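Local structure of cyclopropane-fatty-acyl-phospholipid synthase 1 (Mycobacterium tuberculosis, 1KPH) at residues F186-A189 with R190-F194. The protein catalyses formation of the distal cyclopropane ring of alpha mycolic acids, transferring a methylene group from S-adenosyl-L-methionine to a double bond. Sequence-based numbering, arbitrary orientation.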
ATOM      1  N   PHE A 186      16.528  19.661  -5.243  1.00 57.40           N
ATOM      2  CA  PHE A 186      15.503  20.698  -5.239  1.00 54.24           C
ATOM      3  C   PHE A 186      14.305  20.200  -6.035  1.00 51.58           C
ATOM      4  O   PHE A 186      13.161  20.329  -5.600  1.00 51.96           O
ATOM      5  CB  PHE A 186      16.042  21.985  -5.877  1.00 54.64           C
ATOM      6  CG  PHE A 186      17.051  22.713  -5.033  1.00 54.78           C
ATOM      7  CD1 PHE A 186      17.787  23.763  -5.569  1.00 54.64           C
ATOM      8  CD2 PHE A 186      17.254  22.364  -3.700  1.00 55.70           C
ATOM      9  CE1 PHE A 186      18.712  24.457  -4.793  1.00 55.65           C
ATOM     10  CE2 PHE A 186      18.178  23.052  -2.913  1.00 55.85           C
ATOM     11  CZ  PHE A 186      18.908  24.101  -3.461  1.00 55.81           C
ATOM     12  N   THR A 187      14.579  19.631  -7.205  1.00 48.08           N
ATOM     13  CA  THR A 187      13.527  19.100  -8.059  1.00 45.43           C
ATOM     14  C   THR A 187      12.775  18.016  -7.297  1.00 42.96           C
ATOM     15  O   THR A 187      11.547  17.945  -7.344  1.00 41.48           O
ATOM     16  CB  THR A 187      14.110  18.498  -9.349  1.00 45.61           C
ATOM     17  OG1 THR A 187      14.780  19.524 -10.090  1.00 46.11           O
ATOM     18  CG2 THR A 187      13.004  17.900 -10.205  1.00 45.29           C
ATOM     19  N   PHE A 188      13.524  17.176  -6.591  1.00 40.69           N
ATOM     20  CA  PHE A 188      12.928  16.106  -5.802  1.00 39.39           C
ATOM     21  C   PHE A 188      12.006  16.716  -4.747  1.00 36.82           C
ATOM     22  O   PHE A 188      10.820  16.392  -4.685  1.00 36.46           O
ATOM     23  CB  PHE A 188      14.026  15.275  -5.127  1.00 40.21           C
ATOM     24  CG  PHE A 188      13.503  14.158  -4.264  1.00 41.83           C
ATOM     25  CD1 PHE A 188      12.610  13.221  -4.779  1.00 42.18           C
ATOM     26  CD2 PHE A 188      13.913  14.036  -2.938  1.00 42.24           C
ATOM     27  CE1 PHE A 188      12.132  12.177  -3.985  1.00 42.19           C
ATOM     28  CE2 PHE A 188      13.441  12.996  -2.137  1.00 42.83           C
ATOM     29  CZ  PHE A 188      12.548  12.064  -2.663  1.00 42.47           C
ATOM     30  N   ALA A 189      12.558  17.609  -3.930  1.00 34.40           N
ATOM     31  CA  ALA A 189      11.794  18.270  -2.876  1.00 32.59           C
ATOM     32  C   ALA A 189      10.569  18.978  -3.444  1.00 30.77           C
ATOM     33  O   ALA A 189       9.499  18.959  -2.843  1.00 31.00           O
ATOM     34  CB  ALA A 189      12.680  19.267  -2.140  1.00 31.86           C
ATOM     35  N   ARG A 190      10.735  19.604  -4.603  1.00 30.44           N
ATOM     36  CA  ARG A 190       9.643  20.318  -5.255  1.00 31.04           C
ATOM     37  C   ARG A 190       8.547  19.347  -5.698  1.00 30.60           C
ATOM     38  O   ARG A 190       7.363  19.690  -5.690  1.00 29.09           O
ATOM     39  CB  ARG A 190      10.189  21.102  -6.451  1.00 33.81           C
ATOM     40  CG  ARG A 190       9.149  21.793  -7.312  1.00 37.05           C
ATOM     41  CD  ARG A 190       9.639  23.174  -7.758  1.00 39.65           C
ATOM     42  NE  ARG A 190      11.064  23.195  -8.091  1.00 41.19           N
ATOM     43  CZ  ARG A 190      11.615  22.533  -9.105  1.00 42.86           C
ATOM     44  NH1 ARG A 190      10.865  21.789  -9.906  1.00 44.84           N
ATOM     45  NH2 ARG A 190      12.923  22.614  -9.315  1.00 42.82           N
ATOM     46  N   PHE A 191       8.948  18.132  -6.070  1.00 28.53           N
ATOM     47  CA  PHE A 191       7.999  17.111  -6.503  1.00 27.96           C
ATOM     48  C   PHE A 191       7.276  16.515  -5.296  1.00 26.66           C
ATOM     49  O   PHE A 191       6.092  16.190  -5.376  1.00 27.05           O
ATOM     50  CB  PHE A 191       8.719  15.998  -7.270  1.00 27.45           C
ATOM     51  CG  PHE A 191       7.787  15.019  -7.938  1.00 26.54           C
ATOM     52  CD1 PHE A 191       6.962  15.427  -8.984  1.00 26.96           C
ATOM     53  CD2 PHE A 191       7.740  13.688  -7.525  1.00 26.56           C
ATOM     54  CE1 PHE A 191       6.099  14.518  -9.615  1.00 26.65           C
ATOM     55  CE2 PHE A 191       6.881  12.773  -8.149  1.00 25.03           C
ATOM     56  CZ  PHE A 191       6.062  13.190  -9.194  1.00 24.33           C
ATOM     57  N   LEU A 192       7.995  16.369  -4.185  1.00 26.72           N
ATOM     58  CA  LEU A 192       7.411  15.826  -2.959  1.00 26.95           C
ATOM     59  C   LEU A 192       6.307  16.755  -2.478  1.00 25.69           C
ATOM     60  O   LEU A 192       5.274  16.309  -1.978  1.00 25.02           O
ATOM     61  CB  LEU A 192       8.460  15.713  -1.854  1.00 26.67           C
ATOM     62  CG  LEU A 192       9.737  14.916  -2.118  1.00 30.62           C
ATOM     63  CD1 LEU A 192      10.518  14.787  -0.815  1.00 29.16           C
ATOM     64  CD2 LEU A 192       9.392  13.551  -2.667  1.00 27.66           C
ATOM     65  N   LYS A 193       6.550  18.055  -2.611  1.00 24.94           N
ATOM     66  CA  LYS A 193       5.580  19.065  -2.210  1.00 23.85           C
ATOM     67  C   LYS A 193       4.332  18.877  -3.066  1.00 23.27           C
ATOM     68  O   LYS A 193       3.206  18.881  -2.564  1.00 22.11           O
ATOM     69  CB  LYS A 193       6.177  20.466  -2.406  1.00 23.67           C
ATOM     70  CG  LYS A 193       5.246  21.628  -2.074  1.00 22.78           C
ATOM     71  CD  LYS A 193       4.416  22.049  -3.280  1.00 22.04           C
ATOM     72  CE  LYS A 193       3.520  23.230  -2.934  1.00 22.68           C
ATOM     73  NZ  LYS A 193       2.818  23.781  -4.127  1.00 22.02           N
ATOM     74  N   PHE A 194       4.547  18.696  -4.365  1.00 22.84           N
ATOM     75  CA  PHE A 194       3.452  18.488  -5.300  1.00 22.84           C
ATOM     76  C   PHE A 194       2.602  17.269  -4.923  1.00 22.88           C
ATOM     77  O   PHE A 194       1.369  17.323  -4.946  1.00 22.06           O
ATOM     78  CB  PHE A 194       4.002  18.292  -6.712  1.00 23.45           C
ATOM     79  CG  PHE A 194       3.023  17.655  -7.649  1.00 24.03           C
ATOM     80  CD1 PHE A 194       1.863  18.328  -8.027  1.00 23.31           C
ATOM     81  CD2 PHE A 194       3.242  16.368  -8.132  1.00 23.49           C
ATOM     82  CE1 PHE A 194       0.935  17.731  -8.872  1.00 24.82           C
ATOM     83  CE2 PHE A 194       2.317  15.761  -8.979  1.00 24.51           C
ATOM     84  CZ  PHE A 194       1.163  16.444  -9.350  1.00 25.04           C
TER
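L192 lies over the F188 ring one helical turn further along: its CD2 is 3.7 Å from the centroid of that ring and 29° off the ring normal, which identifies a CH-pi contact with the face. The closest approach between the two side chains is F188 CE1 to L192 CD2 at 3.3 Å, while L192 CD1 sits over the same face but nearer the other flank of the ring, 3.7 Å from F188 CE2, so both methyls take part. Two torsions bring this about: F188 holds CG anti to its backbone N (chi1 179°), standing the ring out from the helix, and L192 sends CG back beside its own N, so that its methyls reach back over the ring.

Polar side-chain contact is looser. The R190 chain bends at chi2 and chi3, curling its guanidinium back beside the preceding turn, where one face looks onto F186 O and T187 CA. R190 NH2 comes to 3.7 Å from T187 OG1, a proximity rather than a bond.

The backbone supplies the regular i to i+4 ladder. R190 N donates to F186 O at 2.7 Å, and L192 N to F188 O at 2.9 Å. F191 N bonds to T187 O with a more bent N-H...O angle of 138° and also makes a weak bond to F188 O, whereas K193 N closes the series on A189 O at 3.1 Å.

Elsewhere, F188 meets Y277 edge-to-face and rests on M272, and F191 touches C269, the probable active-site residue, on helix 256-275. The arrangement is an i/i+4 Phe-Leu pair at the start of amphipathic helix 186-199, whose apolar side packs on helix 256-275 and, through L192, contributes to the pocket of the bound didecyl-dimethyl-ammonium in this methyltransferase.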